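Local coordinates for protein STING-associated CdnE c-di-GMP synthase (Flavobacteriaceae, PDB 6WT8) that probably synthesises the cyclic dinucleotide c-di-GMP as the CD-NTase of a bacterial CBASS defence system, the signal being sensed by an associated STING protein, at residues Glu53-Val58 / Asp300-Leu305; Ile257-Asn262 / Gln348-Ile353. All blocks are in the same frame, centred on the assembly; numbering follows the deposited sequence.

Contact 1: residues Glu53-Val58 / Asp300-Leu305; sequences ESMKGV and DLVSIL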
ATOM      1  N   GLU A  53       7.356  -7.048  17.401  1.00 14.96           N
ATOM      2  CA  GLU A  53       6.310  -7.812  16.741  1.00 15.61           C
ATOM      3  C   GLU A  53       5.402  -6.893  15.943  1.00 14.98           C
ATOM      4  O   GLU A  53       4.872  -7.306  14.901  1.00 15.98           O
ATOM      5  CB  GLU A  53       5.575  -8.641  17.798  1.00 16.29           C
ATOM      6  CG  GLU A  53       6.612  -9.673  18.345  1.00 17.62           C
ATOM      7  CD  GLU A  53       6.037 -10.776  19.204  1.00 21.83           C
ATOM      8  OE1 GLU A  53       4.805 -10.787  19.406  1.00 22.69           O
ATOM      9  OE2 GLU A  53       6.851 -11.628  19.698  1.00 20.47           O
ATOM     10  N   SER A  54       5.285  -5.632  16.378  1.00 14.19           N
ATOM     11  CA  SER A  54       4.541  -4.646  15.601  1.00 15.31           C
ATOM     12  C   SER A  54       5.277  -4.272  14.312  1.00 15.12           C
ATOM     13  O   SER A  54       4.635  -3.973  13.300  1.00 16.46           O
ATOM     14  CB  SER A  54       4.314  -3.383  16.415  1.00 16.22           C
ATOM     15  OG  SER A  54       3.378  -3.608  17.454  1.00 17.10           O
HETATM   16  N   MSE A  55       6.599  -4.264  14.328  1.00 12.91           N
HETATM   17  CA  MSE A  55       7.411  -3.949  13.164  1.00 13.56           C
HETATM   18  C   MSE A  55       7.441  -5.116  12.187  1.00 14.81           C
HETATM   19  O   MSE A  55       7.491  -4.886  10.982  1.00 16.19           O
HETATM   20  CB  MSE A  55       8.846  -3.576  13.569  1.00 12.78           C
HETATM   21  CG  MSE A  55       8.877  -2.176  14.126  1.00 12.65           C
HETATM   22 SE   MSE A  55      10.757  -1.737  14.499  0.69 16.17          SE
HETATM   23  CE  MSE A  55      10.391  -0.018  15.007  1.00 18.04           C
ATOM     24  N   LYS A  56       7.464  -6.358  12.667  1.00 15.17           N
ATOM     25  CA  LYS A  56       7.712  -7.478  11.750  1.00 15.46           C
ATOM     26  C   LYS A  56       6.497  -7.883  10.922  1.00 16.73           C
ATOM     27  O   LYS A  56       6.672  -8.493   9.850  1.00 18.08           O
ATOM     28  CB  LYS A  56       8.220  -8.686  12.534  1.00 17.35           C
ATOM     29  CG  LYS A  56       9.626  -8.459  13.012  1.00 17.82           C
ATOM     30  CD  LYS A  56      10.049  -9.596  13.947  1.00 22.10           C
ATOM     31  CE  LYS A  56      11.391  -9.246  14.514  1.00 24.71           C
ATOM     32  NZ  LYS A  56      11.834 -10.222  15.576  1.00 21.67           N
ATOM     33  N   GLY A  57       5.274  -7.572  11.364  1.00 14.91           N
ATOM     34  CA  GLY A  57       4.091  -7.858  10.562  1.00 15.56           C
ATOM     35  C   GLY A  57       3.619  -9.313  10.599  1.00 16.32           C
ATOM     36  O   GLY A  57       3.782 -10.057  11.584  1.00 15.32           O
ATOM     37  N   VAL A  58       2.958  -9.710   9.512  1.00 13.98           N
ATOM     38  CA  VAL A  58       2.176 -10.940   9.436  1.00 13.58           C
ATOM     39  C   VAL A  58       3.067 -12.121   9.070  1.00 17.32           C
ATOM     40  O   VAL A  58       3.978 -12.012   8.226  1.00 17.41           O
ATOM     41  CB  VAL A  58       1.047 -10.716   8.395  1.00 16.22           C
ATOM     42  CG1 VAL A  58       0.307 -11.981   8.042  1.00 18.45           C
ATOM     43  CG2 VAL A  58       0.041  -9.632   8.934  1.00 17.24           C
ATOM     44  N   ASP A 300      15.663   2.733  18.023  1.00 16.91           N
ATOM     45  CA  ASP A 300      15.859   4.152  17.781  1.00 17.15           C
ATOM     46  C   ASP A 300      14.933   4.667  16.688  1.00 17.59           C
ATOM     47  O   ASP A 300      14.747   5.886  16.597  1.00 17.36           O
ATOM     48  CB  ASP A 300      17.327   4.427  17.412  1.00 18.31           C
ATOM     49  CG  ASP A 300      18.290   4.176  18.595  1.00 23.20           C
ATOM     50  OD1 ASP A 300      17.836   4.091  19.745  1.00 25.15           O
ATOM     51  OD2 ASP A 300      19.524   4.057  18.399  1.00 26.60           O
ATOM     52  N   LEU A 301      14.320   3.783  15.880  1.00 15.42           N
ATOM     53  CA  LEU A 301      13.332   4.239  14.912  1.00 13.99           C
ATOM     54  C   LEU A 301      12.106   4.817  15.576  1.00 15.50           C
ATOM     55  O   LEU A 301      11.380   5.608  14.934  1.00 17.51           O
ATOM     56  CB  LEU A 301      12.887   3.101  13.985  1.00 15.47           C
ATOM     57  CG  LEU A 301      14.014   2.499  13.162  1.00 16.00           C
ATOM     58  CD1 LEU A 301      13.497   1.290  12.360  1.00 19.21           C
ATOM     59  CD2 LEU A 301      14.655   3.521  12.221  1.00 15.07           C
ATOM     60  N   VAL A 302      11.801   4.408  16.823  1.00 15.09           N
ATOM     61  CA  VAL A 302      10.610   4.950  17.478  1.00 14.99           C
ATOM     62  C   VAL A 302      10.794   6.436  17.688  1.00 16.09           C
ATOM     63  O   VAL A 302       9.865   7.216  17.481  1.00 15.94           O
ATOM     64  CB  VAL A 302      10.337   4.232  18.805  1.00 19.21           C
ATOM     65  CG1 VAL A 302       9.036   4.762  19.462  1.00 21.02           C
ATOM     66  CG2 VAL A 302      10.231   2.734  18.555  1.00 21.51           C
ATOM     67  N   SER A 303      12.004   6.843  18.104  1.00 16.68           N
ATOM     68  CA  SER A 303      12.328   8.258  18.247  1.00 15.49           C
ATOM     69  C   SER A 303      12.274   9.009  16.903  1.00 15.37           C
ATOM     70  O   SER A 303      11.787  10.137  16.850  1.00 16.70           O
ATOM     71  CB  SER A 303      13.710   8.368  18.842  1.00 17.84           C
ATOM     72  OG  SER A 303      14.111   9.730  18.974  1.00 27.56           O
ATOM     73  N   ILE A 304      12.769   8.404  15.819  1.00 14.79           N
ATOM     74  CA  ILE A 304      12.678   9.053  14.494  1.00 17.13           C
ATOM     75  C   ILE A 304      11.230   9.353  14.142  1.00 19.81           C
ATOM     76  O   ILE A 304      10.879  10.441  13.673  1.00 16.71           O
ATOM     77  CB  ILE A 304      13.310   8.148  13.423  1.00 19.08           C
ATOM     78  CG1 ILE A 304      14.798   8.121  13.575  1.00 19.20           C
ATOM     79  CG2 ILE A 304      12.908   8.578  11.960  1.00 21.54           C
ATOM     80  CD1 ILE A 304      15.516   9.423  13.335  1.00 22.64           C
ATOM     81  N   LEU A 305      10.366   8.365  14.338  1.00 15.38           N
ATOM     82  CA  LEU A 305       8.944   8.545  14.050  1.00 13.65           C
ATOM     83  C   LEU A 305       8.321   9.618  14.940  1.00 15.03           C
ATOM     84  O   LEU A 305       7.534  10.454  14.455  1.00 16.06           O
ATOM     85  CB  LEU A 305       8.227   7.222  14.204  1.00 15.24           C
ATOM     86  CG  LEU A 305       8.531   6.221  13.082  1.00 17.39           C
ATOM     87  CD1 LEU A 305       7.930   4.853  13.482  1.00 18.87           C
ATOM     88  CD2 LEU A 305       7.850   6.691  11.773  1.00 19.43           C
TER
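Met55, a selenomethionine here, reaches from the last turn of helix 46-56 to helix 300-314. The contact rests on its terminal methyl. CE of Met55 lies 4.1 Å from CB of Leu301 and 4.5 Å from CG2 of Val302. The selenium sits one bond further back. The Met55 chain leaves beside its own backbone N (chi1 -76°) and is then fully extended, with chi2 -176° and chi3 176°. This straight shape carries the methyl across a gap of 10.3 Å between CA of Met55 and CA of Leu301. Leu301 receives the methyl near the root of its side chain, and the two chains meet at a slant. Val302 offers a single branch, CG2. All three residues are buried, and the contact is apolar. Around the contact, Met26 and Asn255 also touch Met55, as does Phe259 of helix 253-266. Val302 packs on Leu350, Ile353 and Ile354 of helix 336-360. Asp300 is hydrogen-bonded to Ser34 and Lys35, which ties segment 300-305 to the loop carrying those two residues. The contact thus lies in the helical part of the chain, bordered by helices 253-266 and 336-360.

Contact 2: residues Ile257-Asn262 / Gln348-Ile353; sequences IRFLKN and QELDSI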
ATOM      1  N   ILE A 257       6.444   1.471   8.803  1.00 12.62           N
ATOM      2  CA  ILE A 257       5.042   1.543   8.370  1.00 12.04           C
ATOM      3  C   ILE A 257       4.184   0.602   9.213  1.00 10.24           C
ATOM      4  O   ILE A 257       3.086   0.970   9.698  1.00 13.41           O
ATOM      5  CB  ILE A 257       4.966   1.186   6.885  1.00 11.40           C
ATOM      6  CG1 ILE A 257       5.507   2.384   6.086  1.00 13.18           C
ATOM      7  CG2 ILE A 257       3.472   0.899   6.456  1.00 12.33           C
ATOM      8  CD1 ILE A 257       5.721   2.106   4.594  1.00 12.84           C
ATOM      9  N   ARG A 258       4.636  -0.666   9.337  1.00 10.69           N
ATOM     10  CA  ARG A 258       3.836  -1.648  10.078  1.00 11.38           C
ATOM     11  C   ARG A 258       3.715  -1.242  11.539  1.00 12.73           C
ATOM     12  O   ARG A 258       2.670  -1.449  12.151  1.00 12.83           O
ATOM     13  CB  ARG A 258       4.465  -3.042   9.919  1.00 13.63           C
ATOM     14  CG  ARG A 258       4.322  -3.535   8.462  1.00 14.63           C
ATOM     15  CD  ARG A 258       4.715  -5.017   8.308  1.00 17.99           C
ATOM     16  NE  ARG A 258       6.134  -5.129   8.574  1.00 20.77           N
ATOM     17  CZ  ARG A 258       7.106  -5.396   7.692  1.00 15.68           C
ATOM     18  NH1 ARG A 258       6.963  -5.705   6.386  1.00 15.46           N
ATOM     19  NH2 ARG A 258       8.329  -5.393   8.148  1.00 17.55           N
ATOM     20  N   PHE A 259       4.802  -0.714  12.125  1.00 11.64           N
ATOM     21  CA  PHE A 259       4.737  -0.243  13.511  1.00 13.04           C
ATOM     22  C   PHE A 259       3.678   0.821  13.670  1.00 11.95           C
ATOM     23  O   PHE A 259       2.828   0.714  14.550  1.00 12.28           O
ATOM     24  CB  PHE A 259       6.112   0.303  13.908  1.00 12.32           C
ATOM     25  CG  PHE A 259       6.188   0.873  15.291  1.00 13.13           C
ATOM     26  CD1 PHE A 259       6.038   0.078  16.382  1.00 14.23           C
ATOM     27  CD2 PHE A 259       6.525   2.167  15.468  1.00 17.02           C
ATOM     28  CE1 PHE A 259       6.120   0.613  17.696  1.00 14.57           C
ATOM     29  CE2 PHE A 259       6.620   2.702  16.754  1.00 22.49           C
ATOM     30  CZ  PHE A 259       6.453   1.906  17.864  1.00 18.30           C
ATOM     31  N   LEU A 260       3.694   1.859  12.816  1.00 11.54           N
ATOM     32  CA  LEU A 260       2.699   2.931  13.018  1.00 12.04           C
ATOM     33  C   LEU A 260       1.275   2.415  12.799  1.00 12.96           C
ATOM     34  O   LEU A 260       0.333   2.844  13.478  1.00 13.97           O
ATOM     35  CB  LEU A 260       2.969   4.117  12.075  1.00 16.60           C
ATOM     36  CG  LEU A 260       4.014   5.158  12.398  1.00 24.87           C
ATOM     37  CD1 LEU A 260       3.700   6.387  11.469  1.00 21.65           C
ATOM     38  CD2 LEU A 260       3.970   5.576  13.875  1.00 24.32           C
ATOM     39  N   LYS A 261       1.081   1.504  11.826  1.00 11.67           N
ATOM     40  CA  LYS A 261      -0.249   0.918  11.616  1.00 12.78           C
ATOM     41  C   LYS A 261      -0.714   0.167  12.855  1.00 11.48           C
ATOM     42  O   LYS A 261      -1.881   0.287  13.258  1.00 13.92           O
ATOM     43  CB  LYS A 261      -0.230  -0.010  10.401  1.00 12.18           C
ATOM     44  CG  LYS A 261      -0.194   0.703   9.064  1.00 13.75           C
ATOM     45  CD  LYS A 261      -0.309  -0.369   7.977  1.00 19.00           C
ATOM     46  CE  LYS A 261      -0.192   0.180   6.624  1.00 22.34           C
ATOM     47  NZ  LYS A 261      -0.655  -0.957   5.705  1.00 17.18           N
ATOM     48  N   ASN A 262       0.187  -0.566  13.509  1.00 12.02           N
ATOM     49  CA  ASN A 262      -0.192  -1.282  14.724  1.00 12.55           C
ATOM     50  C   ASN A 262      -0.515  -0.303  15.839  1.00 15.60           C
ATOM     51  O   ASN A 262      -1.453  -0.535  16.610  1.00 14.59           O
ATOM     52  CB  ASN A 262       0.959  -2.227  15.154  1.00 13.26           C
ATOM     53  CG  ASN A 262       0.816  -3.628  14.506  1.00 13.30           C
ATOM     54  OD1 ASN A 262      -0.186  -4.304  14.743  1.00 15.72           O
ATOM     55  ND2 ASN A 262       1.770  -4.041  13.667  1.00 14.10           N
ATOM     56  N   GLN A 348       1.421  10.909  20.954  1.00 15.72           N
ATOM     57  CA  GLN A 348       1.345  10.627  22.383  1.00 16.11           C
ATOM     58  C   GLN A 348       1.645   9.162  22.696  1.00 17.53           C
ATOM     59  O   GLN A 348       2.329   8.860  23.689  1.00 18.39           O
ATOM     60  CB  GLN A 348      -0.050  11.021  22.879  1.00 18.19           C
ATOM     61  CG  GLN A 348      -0.269  12.546  22.892  1.00 30.80           C
ATOM     62  CD  GLN A 348      -1.751  12.987  23.182  1.00 50.27           C
ATOM     63  OE1 GLN A 348      -2.117  14.164  22.999  1.00 56.93           O
ATOM     64  NE2 GLN A 348      -2.581  12.046  23.629  1.00 46.24           N
ATOM     65  N   GLU A 349       1.195   8.230  21.841  1.00 14.03           N
ATOM     66  CA  GLU A 349       1.538   6.833  22.060  1.00 15.96           C
ATOM     67  C   GLU A 349       3.030   6.635  21.911  1.00 16.15           C
ATOM     68  O   GLU A 349       3.641   5.932  22.723  1.00 15.57           O
ATOM     69  CB  GLU A 349       0.828   5.897  21.057  1.00 14.40           C
ATOM     70  CG  GLU A 349      -0.712   5.935  21.143  1.00 17.39           C
ATOM     71  CD  GLU A 349      -1.235   5.361  22.443  1.00 29.61           C
ATOM     72  OE1 GLU A 349      -0.451   4.715  23.183  1.00 26.99           O
ATOM     73  OE2 GLU A 349      -2.410   5.626  22.778  1.00 30.09           O
ATOM     74  N   LEU A 350       3.645   7.220  20.870  1.00 15.09           N
ATOM     75  CA  LEU A 350       5.104   7.062  20.725  1.00 13.75           C
ATOM     76  C   LEU A 350       5.847   7.684  21.904  1.00 14.68           C
ATOM     77  O   LEU A 350       6.866   7.135  22.349  1.00 17.76           O
ATOM     78  CB  LEU A 350       5.599   7.703  19.416  1.00 13.85           C
ATOM     79  CG  LEU A 350       5.003   7.093  18.171  1.00 17.83           C
ATOM     80  CD1 LEU A 350       5.346   7.962  16.975  1.00 21.80           C
ATOM     81  CD2 LEU A 350       5.623   5.734  17.972  1.00 22.71           C
ATOM     82  N   ASP A 351       5.363   8.835  22.421  1.00 14.86           N
ATOM     83  CA  ASP A 351       6.020   9.428  23.585  1.00 17.49           C
ATOM     84  C   ASP A 351       5.986   8.460  24.762  1.00 18.18           C
ATOM     85  O   ASP A 351       6.987   8.291  25.479  1.00 19.49           O
ATOM     86  CB  ASP A 351       5.275  10.711  23.928  1.00 19.46           C
ATOM     87  CG  ASP A 351       5.963  11.565  24.981  1.00 35.90           C
ATOM     88  OD1 ASP A 351       7.203  11.577  25.052  1.00 38.38           O
ATOM     89  OD2 ASP A 351       5.232  12.280  25.694  1.00 41.36           O
ATOM     90  N   SER A 352       4.827   7.841  25.003  1.00 15.16           N
ATOM     91  CA  SER A 352       4.733   6.865  26.095  1.00 17.70           C
ATOM     92  C   SER A 352       5.677   5.694  25.897  1.00 17.02           C
ATOM     93  O   SER A 352       6.275   5.201  26.851  1.00 19.31           O
ATOM     94  CB  SER A 352       3.324   6.319  26.175  1.00 20.88           C
ATOM     95  OG  SER A 352       2.467   7.341  26.647  1.00 24.43           O
ATOM     96  N   ILE A 353       5.731   5.162  24.682  1.00 15.24           N
ATOM     97  CA  ILE A 353       6.621   4.027  24.394  1.00 14.07           C
ATOM     98  C   ILE A 353       8.069   4.406  24.669  1.00 19.09           C
ATOM     99  O   ILE A 353       8.829   3.623  25.244  1.00 17.59           O
ATOM    100  CB  ILE A 353       6.433   3.565  22.942  1.00 16.66           C
ATOM    101  CG1 ILE A 353       5.035   2.960  22.803  1.00 16.49           C
ATOM    102  CG2 ILE A 353       7.521   2.575  22.523  1.00 16.95           C
ATOM    103  CD1 ILE A 353       4.580   2.618  21.337  1.00 20.47           C
TER
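Phe259 and Leu350 meet where helix 253-266 passes helix 336-360. The ring of Phe259 is the main bump on its helix. CG is anti to the backbone N (chi1 178°), which directs the ring at the other helix. CZ rests in the shallow dip between the end methyls of Leu350 and Ile353, two residues one turn apart, while CE2 meets Leu350. CD2 of Leu350 is 3.4 Å from CE2 of Phe259, a tight approach for two carbons. CD2 of Leu350 is also 3.9 Å from CZ of Phe259. On the other side of the dip, CD1 of Ile353 comes to 4.0 Å from CZ of Phe259. Both methyls approach the ring obliquely. Ile353 and Phe259 reach for each other from opposite directions.

Leu350 is a bump in its turn. Its branched end lies against both Phe259 and Leu260. CD2 presses on the ring, and CD1 is the methyl nearer Leu260. CD1 of Leu350 lies 4.1 Å from CD2 of Leu260. The two leucine side chains run at about a right angle to each other.

The axes of segments 257-262 and 348-353 come within 11.8 Å, and their N-to-C directions differ by 105°. The backbones stay well apart, and the ring of Phe259 and the methyl ends of the leucines and Ile353 make the contact. Leu309 of helix 300-314 also packs on Leu350. Ile281 and Cys285 of helix 278-287 pack on Leu260, and Val47 and Ile51 of helix 46-56 on Ile353. This is the buried core of an all-helical region, consistent with the helical lobe that accompanies the nucleotidyltransferase sheet in CD-NTases.

How the contacts relate
Contacts 1 and 2 are two parts of one apolar core. Their centres are about 7 Å apart, on the same side of the chain's centre. Their segments alternate along the sequence, so helix 46-56 from early in the chain is brought against three helices from its last third. CD1 of Leu305 packs 3.6 Å from CD2 of Phe259. Polar links border this packing. Arg258 NE probably donates to Met55 O at 2.8 Å, and Asn262 ND2 probably donates to Ser54 O at 2.9 Å. Both acceptors are backbone carbonyls near the C-terminal end of helix 46-56. Segment 257-262 therefore joins the two contacts through both side-chain packing and hydrogen bonds.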